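Local structure of glycosyl hydrolase family 88 (Pedobacter heparinus, 3WIW) at residues F101-D106 with D134-K139; E193-A198 with K260-K265; P282-D287 with W292-H297. The protein is an unsaturated glucuronyl hydrolase specific for heparin, probably cleaving the unsaturated uronic acid from the end of oligosaccharides released by polysaccharide lyases. All blocks are in the same frame, centred on the assembly; numbering follows the deposited sequence. Where two conformers were deposited one is given.

Interaction 1. Residues F101-D106 with D134-K139; sequences FTLALD and DKIYLK
Leu103 lays its CD2 methyl obliquely against the CD1-CE1 side of the Tyr137 ring, with CD2 3.7 Å from Tyr137 CE1. This is helix-end packing in an alpha6/alpha6 barrel: the C-terminal part of helix 92-103 meets the 3-10 segment before helix 138-150, while helix 117-132 connects the two. Thr102 comes to the same ring carbon from the other side of the ring plane, its CG2 lying 3.8 Å from Tyr137 CE1. That methyl stands anti to the backbone N and thus faces the tyrosine, whereas Thr102 OG1 turns back into its own helix, bonded to Ala98 O and also to Trp83 NE1 of helix 77-89. The polar end of Thr102 is therefore satisfied, and an apolar group is left for the ring. Both side chains cross the tyrosine at about a right angle, and each touches it with a methyl. In one of its two conformers Ile136 backs the ring from Leu103's side of its plane, its CG1 3.8 Å above the plane over the centre, and its CD1 comes within 4.1 Å of Leu103 CD1; both touches are less certain. No hydrogen bond links 101-106 to 134-139; their polar bonds stay within a segment or go to other parts of the fold. Leu103 to Asp106 form a type I beta turn that leads away from helix 92-103, with a weak closing bond. Tyr137 also rests on Ala128 and Thr132 of helix 117-132, so the buried ring is wedged among several helices. On its own side an Asx turn shapes the approach: Ile136 N gives a nearly straight bond of 3.0 Å (178°) to Asp134 OD1, reaching that oxygen from 36° out of the carboxylate plane.

Interaction 2. Residues E193-A198 with K260-K265; sequences EWFDAA and KDTKDK
Phe195 leaves helix 192-208 with CG anti to the backbone N (chi1 -179°), which carries its ring from CB out toward the end of helix 245-262, a helix-to-helix-end contact at the surface of the alpha6/alpha6 barrel. Beyond CG, the CD1 edge has Asp196 OD1 of the next residue in the ring plane, 3.7 Å from CD1. On the other edge CE2 reaches Asp261 O at 3.6 Å. At the tip, CZ lies 3.6 Å from the same Asp261 O and 3.8 Å from Thr262 CG2, which comes in obliquely. The carbonyl oxygen thus lies at the ring edge between two slightly positive C-H groups, a weakly favourable electrostatic contact. Tyr183 of helix 175-188 meets the ring with planes at about 60°, and Lys187 makes a cation-pi contact with it. Near the surface, Asp264 OD2 forms a salt bridge to Lys199, a second tie between helix 192-208 and the turn after Thr262. With its methyl given to the phenylalanine, Thr262 has OG1 bonded to Ser258 O, and this hydroxyl oxygen closes an ST turn by accepting from Asp264 N at 3.1 Å.

Interaction 3. Residues P282-D287 with W292-H297; sequences PAMPAD and WDFDVH
Met284 starts with CG anti to the backbone N (chi1 173°) and then bends at chi2 (62°) and chi3 (70°), which folds its CE methyl round to the rim of Phe294. The phenylalanine has CG anti to its carbonyl carbon, and the two side chains run alongside each other, pointing the same way. Met284 CE lies near the ring plane, at the edge, 4.0 Å from Phe294 CE2 and 4.1 Å from CZ. Next to this apolar pair, Ala283 CB packs closely on the backbone, 3.3 Å from Phe294 O. Both segments belong to the long irregular loop between helices 265-279 and 306-322. His281 meets the phenylalanine ring as well, and Ala245 and Gln248 of helix 245-262 touch it. The side chain of Phe294 is about 8 Å from that of Arg246, a predicted substrate-binding residue. An Asx turn shapes the backbone here: Asp295 N bonds to the anti lone pair of Asp293 OD1 at 2.9 Å, within a type I beta turn from Asp293 to Val296. Since no hydrogen bond crosses between 282-287 and 292-297, their mutual fit rests on methyl groups, a ring edge and a carbonyl, while the Asx bond and the bonds of Asp293 OD2 to Leu238 N and Ser242 OG probably steady the turn that carries Phe294.

In the fold
Burial sets the three apart: interaction 3 is buried, interaction 1 partly so, and interaction 2 lies at the surface. Interactions 1 and 2 join helix ends of the barrel and come within about 8 Å of each other at their nearest atoms; helix 138-150, whose N-terminal end lies in interaction 1, also packs against Trp194 of 193-198. Helix 245-262 relates interactions 2 and 3, contributing its last turn to the one and supporting Phe294 near its start in the other. An aromatic ring takes part in each, with no crossing hydrogen bond: methyls meet it in 1, a carbonyl and a methyl in 2, and a methionine in 3, where an alanine methyl also meets the backbone carbonyl.

Interaction 1. Residues F101-D106 with D134-K139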
loop_
_atom_site.group_PDB
_atom_site.type_symbol
_atom_site.label_atom_id
_atom_site.label_comp_id
_atom_site.label_asym_id
_atom_site.label_seq_id
_atom_site.Cartn_x
_atom_site.Cartn_y
_atom_site.Cartn_z
ATOM N N PHE A 101 -11.817 -15.817 -0.303
ATOM C CA PHE A 101 -11.901 -14.420 0.135
ATOM C C PHE A 101 -11.810 -13.431 -1.043
ATOM O O PHE A 101 -12.327 -12.320 -0.964
ATOM C CB PHE A 101 -10.858 -14.142 1.232
ATOM C CG PHE A 101 -11.264 -14.666 2.590
ATOM C CD1 PHE A 101 -11.004 -15.978 2.960
ATOM C CD2 PHE A 101 -11.938 -13.845 3.486
ATOM C CE1 PHE A 101 -11.409 -16.462 4.213
ATOM C CE2 PHE A 101 -12.327 -14.315 4.747
ATOM C CZ PHE A 101 -12.063 -15.621 5.103
ATOM N N THR A 102 -11.151 -13.830 -2.127
ATOM C CA THR A 102 -11.111 -13.003 -3.334
ATOM C C THR A 102 -12.468 -12.949 -4.041
ATOM O O THR A 102 -12.987 -11.873 -4.339
ATOM C CB THR A 102 -10.001 -13.475 -4.309
ATOM O OG1 THR A 102 -8.734 -13.314 -3.667
ATOM C CG2 THR A 102 -9.986 -12.648 -5.577
ATOM N N LEU A 103 -13.061 -14.118 -4.273
ATOM C CA LEU A 103 -14.264 -14.180 -5.117
ATOM C C LEU A 103 -15.465 -13.524 -4.451
ATOM O O LEU A 103 -16.429 -13.159 -5.126
ATOM C CB LEU A 103 -14.605 -15.615 -5.541
ATOM C CG LEU A 103 -13.582 -16.251 -6.480
ATOM C CD1 LEU A 103 -13.885 -17.754 -6.694
ATOM C CD2 LEU A 103 -13.532 -15.519 -7.840
ATOM N N ALA A 104 -15.409 -13.369 -3.125
ATOM C CA ALA A 104 -16.462 -12.663 -2.399
ATOM C C ALA A 104 -16.485 -11.164 -2.721
ATOM O O ALA A 104 -17.415 -10.471 -2.312
ATOM C CB ALA A 104 -16.320 -12.865 -0.899
ATOM N N LEU A 105 -15.475 -10.669 -3.445
ATOM C CA LEU A 105 -15.375 -9.246 -3.763
ATOM C C LEU A 105 -15.838 -8.904 -5.189
ATOM O O LEU A 105 -15.586 -7.807 -5.699
ATOM C CB LEU A 105 -13.948 -8.756 -3.529
ATOM C CG LEU A 105 -13.482 -8.835 -2.066
ATOM C CD1 LEU A 105 -12.095 -8.228 -1.902
ATOM C CD2 LEU A 105 -14.507 -8.184 -1.115
ATOM N N ASP A 106 -16.543 -9.836 -5.828
ATOM C CA ASP A 106 -16.983 -9.704 -7.211
ATOM C C ASP A 106 -17.683 -8.372 -7.483
ATOM O O ASP A 106 -17.474 -7.766 -8.536
ATOM C CB ASP A 106 -17.910 -10.878 -7.531
ATOM C CG ASP A 106 -18.467 -10.815 -8.936
ATOM O OD1 ASP A 106 -19.508 -10.154 -9.134
ATOM O OD2 ASP A 106 -17.859 -11.413 -9.853
ATOM N N ASP A 134 -5.895 -18.157 -13.551
ATOM C CA ASP A 134 -7.266 -18.647 -13.730
ATOM C C ASP A 134 -8.174 -17.547 -14.274
ATOM O O ASP A 134 -8.283 -16.453 -13.682
ATOM C CB ASP A 134 -7.809 -19.182 -12.399
ATOM C CG ASP A 134 -9.075 -20.017 -12.577
ATOM O OD1 ASP A 134 -9.878 -19.706 -13.477
ATOM O OD2 ASP A 134 -9.268 -20.978 -11.804
ATOM N N LYS A 135 -8.845 -17.847 -15.382
ATOM C CA LYS A 135 -9.666 -16.866 -16.068
ATOM C C LYS A 135 -10.868 -16.379 -15.252
ATOM O O LYS A 135 -11.427 -15.325 -15.556
ATOM C CB LYS A 135 -10.090 -17.404 -17.440
ATOM C CG LYS A 135 -8.911 -17.588 -18.407
ATOM C CD LYS A 135 -8.170 -16.265 -18.677
ATOM C CE LYS A 135 -7.117 -16.429 -19.784
ATOM N NZ LYS A 135 -5.917 -17.175 -19.290
ATOM N N ILE A 136 -11.247 -17.098 -14.196
ATOM C CA ILE A 136 -12.335 -16.603 -13.355
ATOM C C ILE A 136 -12.028 -15.203 -12.804
ATOM O O ILE A 136 -12.944 -14.428 -12.521
ATOM C CB ILE A 136 -12.705 -17.566 -12.206
ATOM C CG1 ILE A 136 -11.545 -17.728 -11.220
ATOM C CG2 ILE A 136 -13.163 -18.913 -12.761
ATOM C CD1 ILE A 136 -11.854 -18.701 -10.096
ATOM N N TYR A 137 -10.748 -14.859 -12.673
ATOM C CA TYR A 137 -10.383 -13.563 -12.110
ATOM C C TYR A 137 -10.340 -12.430 -13.133
ATOM O O TYR A 137 -10.250 -11.260 -12.756
ATOM C CB TYR A 137 -9.032 -13.665 -11.403
ATOM C CG TYR A 137 -9.021 -14.686 -10.272
ATOM C CD1 TYR A 137 -9.815 -14.501 -9.128
ATOM C CD2 TYR A 137 -8.216 -15.840 -10.338
ATOM C CE1 TYR A 137 -9.831 -15.453 -8.098
ATOM C CE2 TYR A 137 -8.221 -16.791 -9.308
ATOM C CZ TYR A 137 -9.021 -16.583 -8.185
ATOM O OH TYR A 137 -9.031 -17.485 -7.150
ATOM N N LEU A 138 -10.415 -12.749 -14.422
ATOM C CA LEU A 138 -10.038 -11.780 -15.436
ATOM C C LEU A 138 -11.119 -10.742 -15.759
ATOM O O LEU A 138 -10.823 -9.543 -15.827
ATOM C CB LEU A 138 -9.559 -12.497 -16.697
ATOM C CG LEU A 138 -8.852 -11.588 -17.707
ATOM C CD1 LEU A 138 -7.610 -10.962 -17.092
ATOM C CD2 LEU A 138 -8.495 -12.374 -18.946
ATOM N N LYS A 139 -12.359 -11.171 -15.979
ATOM C CA LYS A 139 -13.388 -10.197 -16.325
ATOM C C LYS A 139 -13.621 -9.128 -15.228
ATOM O O LYS A 139 -13.760 -7.949 -15.552
ATOM C CB LYS A 139 -14.703 -10.865 -16.763
ATOM C CG LYS A 139 -15.702 -9.892 -17.402
ATOM C CD LYS A 139 -15.120 -9.265 -18.670
ATOM C CE LYS A 139 -16.111 -8.378 -19.405
ATOM N NZ LYS A 139 -15.571 -7.972 -20.733
#

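Interaction 2. Residues E193-A198 with K260-K265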
loop_
_atom_site.group_PDB
_atom_site.type_symbol
_atom_site.label_atom_id
_atom_site.label_comp_id
_atom_site.label_asym_id
_atom_site.label_seq_id
_atom_site.Cartn_x
_atom_site.Cartn_y
_atom_site.Cartn_z
ATOM N N GLU A 193 -4.448 3.896 -23.814
ATOM C CA GLU A 193 -4.886 5.098 -23.104
ATOM C C GLU A 193 -5.006 4.870 -21.608
ATOM O O GLU A 193 -4.805 5.802 -20.824
ATOM C CB GLU A 193 -6.183 5.685 -23.677
ATOM C CG GLU A 193 -6.019 6.352 -25.077
ATOM C CD GLU A 193 -7.120 7.350 -25.416
ATOM O OE1 GLU A 193 -7.989 6.951 -26.175
ATOM O OE2 GLU A 193 -7.123 8.517 -24.945
ATOM N N TRP A 194 -5.268 3.632 -21.191
ATOM C CA TRP A 194 -5.291 3.324 -19.751
ATOM C C TRP A 194 -3.891 3.453 -19.175
ATOM O O TRP A 194 -3.690 4.054 -18.113
ATOM C CB TRP A 194 -5.809 1.911 -19.481
ATOM C CG TRP A 194 -7.276 1.677 -19.796
ATOM C CD1 TRP A 194 -8.182 2.585 -20.289
ATOM C CD2 TRP A 194 -7.988 0.442 -19.644
ATOM N NE1 TRP A 194 -9.417 1.980 -20.451
ATOM C CE2 TRP A 194 -9.326 0.668 -20.050
ATOM C CE3 TRP A 194 -7.629 -0.834 -19.191
ATOM C CZ2 TRP A 194 -10.304 -0.339 -20.029
ATOM C CZ3 TRP A 194 -8.594 -1.840 -19.180
ATOM C CH2 TRP A 194 -9.917 -1.590 -19.586
ATOM N N PHE A 195 -2.921 2.849 -19.858
ATOM C CA PHE A 195 -1.531 2.905 -19.421
ATOM C C PHE A 195 -1.046 4.355 -19.411
ATOM O O PHE A 195 -0.442 4.806 -18.424
ATOM C CB PHE A 195 -0.679 2.030 -20.352
ATOM C CG PHE A 195 0.774 1.991 -19.996
ATOM C CD1 PHE A 195 1.642 2.986 -20.424
ATOM C CD2 PHE A 195 1.274 0.955 -19.217
ATOM C CE1 PHE A 195 2.992 2.949 -20.085
ATOM C CE2 PHE A 195 2.611 0.912 -18.870
ATOM C CZ PHE A 195 3.470 1.908 -19.302
ATOM N N ASP A 196 -1.327 5.087 -20.488
ATOM C CA ASP A 196 -0.891 6.473 -20.617
ATOM C C ASP A 196 -1.535 7.360 -19.558
ATOM O O ASP A 196 -0.894 8.285 -19.049
ATOM C CB ASP A 196 -1.197 7.027 -22.018
ATOM C CG ASP A 196 -0.457 6.283 -23.129
ATOM O OD1 ASP A 196 0.538 5.581 -22.849
ATOM O OD2 ASP A 196 -0.878 6.419 -24.299
ATOM N N ALA A 197 -2.781 7.067 -19.199
ATOM C CA ALA A 197 -3.464 7.850 -18.173
ATOM C C ALA A 197 -2.762 7.686 -16.824
ATOM O O ALA A 197 -2.581 8.654 -16.095
ATOM C CB ALA A 197 -4.923 7.429 -18.064
ATOM N N ALA A 198 -2.387 6.456 -16.490
ATOM C CA ALA A 198 -1.694 6.196 -15.245
ATOM C C ALA A 198 -0.374 6.971 -15.254
ATOM O O ALA A 198 -0.019 7.638 -14.266
ATOM C CB ALA A 198 -1.452 4.701 -15.105
ATOM N N LYS A 260 9.177 0.822 -12.321
ATOM C CA LYS A 260 9.160 -0.596 -12.669
ATOM C C LYS A 260 8.256 -0.847 -13.878
ATOM O O LYS A 260 8.611 -1.612 -14.781
ATOM C CB LYS A 260 8.673 -1.394 -11.464
ATOM C CG LYS A 260 8.670 -2.904 -11.611
ATOM C CD LYS A 260 8.204 -3.447 -10.247
ATOM C CE LYS A 260 8.407 -4.926 -10.029
ATOM N NZ LYS A 260 7.866 -5.241 -8.671
ATOM N N ASP A 261 7.106 -0.175 -13.901
ATOM C CA ASP A 261 6.092 -0.441 -14.906
ATOM C C ASP A 261 6.223 0.391 -16.187
ATOM O O ASP A 261 5.646 0.020 -17.200
ATOM C CB ASP A 261 4.706 -0.248 -14.298
ATOM C CG ASP A 261 4.383 -1.274 -13.213
ATOM O OD1 ASP A 261 5.153 -2.238 -13.006
ATOM O OD2 ASP A 261 3.340 -1.114 -12.566
ATOM N N THR A 262 6.966 1.501 -16.157
ATOM C CA THR A 262 7.094 2.365 -17.346
ATOM C C THR A 262 8.518 2.520 -17.850
ATOM O O THR A 262 8.732 2.910 -18.994
ATOM C CB THR A 262 6.581 3.794 -17.092
ATOM O OG1 THR A 262 7.480 4.469 -16.199
ATOM C CG2 THR A 262 5.185 3.785 -16.518
ATOM N N LYS A 263 9.478 2.282 -16.961
ATOM C CA LYS A 263 10.911 2.477 -17.211
ATOM C C LYS A 263 11.307 3.923 -17.497
ATOM O O LYS A 263 12.373 4.174 -18.029
ATOM C CB LYS A 263 11.451 1.518 -18.279
ATOM C CG LYS A 263 11.199 0.050 -17.948
ATOM C CD LYS A 263 11.697 -0.317 -16.562
ATOM C CE LYS A 263 13.204 -0.344 -16.503
ATOM N NZ LYS A 263 13.760 -1.479 -17.275
ATOM N N ASP A 264 10.461 4.875 -17.107
ATOM C CA ASP A 264 10.785 6.281 -17.303
ATOM C C ASP A 264 11.714 6.721 -16.181
ATOM O O ASP A 264 11.333 6.703 -15.008
ATOM C CB ASP A 264 9.512 7.126 -17.338
ATOM C CG ASP A 264 9.761 8.536 -17.831
ATOM O OD1 ASP A 264 10.746 9.155 -17.395
ATOM O OD2 ASP A 264 8.983 9.019 -18.682
ATOM N N LYS A 265 12.941 7.091 -16.543
ATOM C CA LYS A 265 13.970 7.436 -15.567
ATOM C C LYS A 265 13.589 8.594 -14.644
ATOM O O LYS A 265 14.089 8.683 -13.528
ATOM C CB LYS A 265 15.292 7.708 -16.284
ATOM C CG LYS A 265 15.953 6.449 -16.825
ATOM C CD LYS A 265 16.374 5.512 -15.703
ATOM C CE LYS A 265 17.130 4.315 -16.252
ATOM N NZ LYS A 265 18.183 4.725 -17.217
#

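Interaction 3. Residues P282-D287 with W292-H297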
loop_
_atom_site.group_PDB
_atom_site.type_symbol
_atom_site.label_atom_id
_atom_site.label_comp_id
_atom_site.label_asym_id
_atom_site.label_seq_id
_atom_site.Cartn_x
_atom_site.Cartn_y
_atom_site.Cartn_z
ATOM N N PRO A 282 15.547 14.010 10.056
ATOM C CA PRO A 282 15.929 14.183 11.463
ATOM C C PRO A 282 14.944 13.463 12.402
ATOM O O PRO A 282 15.313 13.037 13.493
ATOM C CB PRO A 282 15.869 15.711 11.646
ATOM C CG PRO A 282 16.151 16.250 10.267
ATOM C CD PRO A 282 15.444 15.304 9.350
ATOM N N ALA A 283 13.698 13.318 11.973
ATOM C CA ALA A 283 12.688 12.673 12.812
ATOM C C ALA A 283 12.511 11.181 12.539
ATOM O O ALA A 283 11.603 10.562 13.089
ATOM C CB ALA A 283 11.355 13.400 12.694
ATOM N N MET A 284 13.346 10.604 11.674
ATOM C CA MET A 284 13.300 9.157 11.461
ATOM C C MET A 284 13.855 8.494 12.729
ATOM O O MET A 284 15.008 8.758 13.124
ATOM C CB MET A 284 14.140 8.767 10.256
ATOM C CG MET A 284 14.256 7.261 10.091
ATOM S SD MET A 284 12.703 6.374 9.802
ATOM C CE MET A 284 12.318 6.910 8.169
ATOM N N PRO A 285 13.041 7.665 13.413
ATOM C CA PRO A 285 13.545 7.101 14.676
ATOM C C PRO A 285 14.675 6.101 14.476
ATOM O O PRO A 285 14.838 5.555 13.375
ATOM C CB PRO A 285 12.309 6.387 15.258
ATOM C CG PRO A 285 11.129 7.093 14.613
ATOM C CD PRO A 285 11.615 7.352 13.204
ATOM N N ALA A 286 15.420 5.842 15.547
ATOM C CA ALA A 286 16.516 4.884 15.485
ATOM C C ALA A 286 16.106 3.508 14.949
ATOM O O ALA A 286 16.888 2.866 14.247
ATOM C CB ALA A 286 17.170 4.735 16.837
ATOM N N ASP A 287 14.906 3.045 15.293
ATOM C CA ASP A 287 14.478 1.706 14.876
ATOM C C ASP A 287 13.790 1.713 13.507
ATOM O O ASP A 287 13.326 0.674 13.055
ATOM C CB ASP A 287 13.579 1.040 15.926
ATOM C CG ASP A 287 12.257 1.753 16.136
ATOM O OD1 ASP A 287 11.877 2.620 15.328
ATOM O OD2 ASP A 287 11.575 1.402 17.117
ATOM N N TRP A 292 3.921 8.840 13.162
ATOM C CA TRP A 292 2.782 8.854 12.256
ATOM C C TRP A 292 2.820 10.063 11.301
ATOM O O TRP A 292 2.306 10.005 10.179
ATOM C CB TRP A 292 1.472 8.803 13.054
ATOM C CG TRP A 292 1.211 10.076 13.785
ATOM C CD1 TRP A 292 1.732 10.448 15.007
ATOM C CD2 TRP A 292 0.413 11.172 13.342
ATOM N NE1 TRP A 292 1.310 11.733 15.321
ATOM C CE2 TRP A 292 0.494 12.191 14.313
ATOM C CE3 TRP A 292 -0.359 11.396 12.194
ATOM C CZ2 TRP A 292 -0.203 13.409 14.181
ATOM C CZ3 TRP A 292 -1.050 12.608 12.061
ATOM C CH2 TRP A 292 -0.952 13.596 13.046
ATOM N N ASP A 293 3.444 11.155 11.734
ATOM C CA ASP A 293 3.714 12.310 10.894
ATOM C C ASP A 293 5.121 12.767 11.259
ATOM O O ASP A 293 5.464 12.887 12.449
ATOM C CB ASP A 293 2.675 13.420 11.125
ATOM C CG ASP A 293 2.809 14.584 10.141
ATOM O OD1 ASP A 293 3.860 15.275 10.135
ATOM O OD2 ASP A 293 1.850 14.838 9.365
ATOM N N PHE A 294 5.955 13.016 10.245
ATOM C CA PHE A 294 7.356 13.347 10.486
ATOM C C PHE A 294 7.550 14.687 11.199
ATOM O O PHE A 294 8.634 14.943 11.728
ATOM C CB PHE A 294 8.146 13.396 9.170
ATOM C CG PHE A 294 8.509 12.031 8.604
ATOM C CD1 PHE A 294 7.614 11.268 7.866
ATOM C CD2 PHE A 294 9.789 11.526 8.788
ATOM C CE1 PHE A 294 7.988 10.025 7.348
ATOM C CE2 PHE A 294 10.164 10.282 8.276
ATOM C CZ PHE A 294 9.254 9.532 7.559
ATOM N N ASP A 295 6.514 15.535 11.224
ATOM C CA ASP A 295 6.672 16.902 11.718
ATOM C C ASP A 295 6.154 17.146 13.125
ATOM O O ASP A 295 6.147 18.287 13.593
ATOM C CB ASP A 295 6.112 17.907 10.715
ATOM C CG ASP A 295 6.883 17.879 9.414
ATOM O OD1 ASP A 295 8.096 17.609 9.429
ATOM O OD2 ASP A 295 6.286 18.074 8.366
ATOM N N VAL A 296 5.699 16.102 13.804
ATOM C CA VAL A 296 5.260 16.263 15.180
ATOM C C VAL A 296 6.383 16.773 16.078
ATOM O O VAL A 296 7.558 16.522 15.848
ATOM C CB VAL A 296 4.685 14.968 15.771
ATOM C CG1 VAL A 296 3.447 14.539 14.985
ATOM C CG2 VAL A 296 5.731 13.850 15.819
ATOM N N HIS A 297 6.015 17.488 17.126
ATOM C CA HIS A 297 7.033 18.042 17.997
ATOM C C HIS A 297 7.526 17.012 19.030
ATOM O O HIS A 297 8.631 17.130 19.549
ATOM C CB HIS A 297 6.477 19.257 18.723
ATOM C CG HIS A 297 5.562 18.886 19.831
ATOM N ND1 HIS A 297 4.293 18.401 19.606
ATOM C CD2 HIS A 297 5.760 18.823 21.169
ATOM C CE1 HIS A 297 3.729 18.104 20.762
ATOM N NE2 HIS A 297 4.598 18.348 21.727
#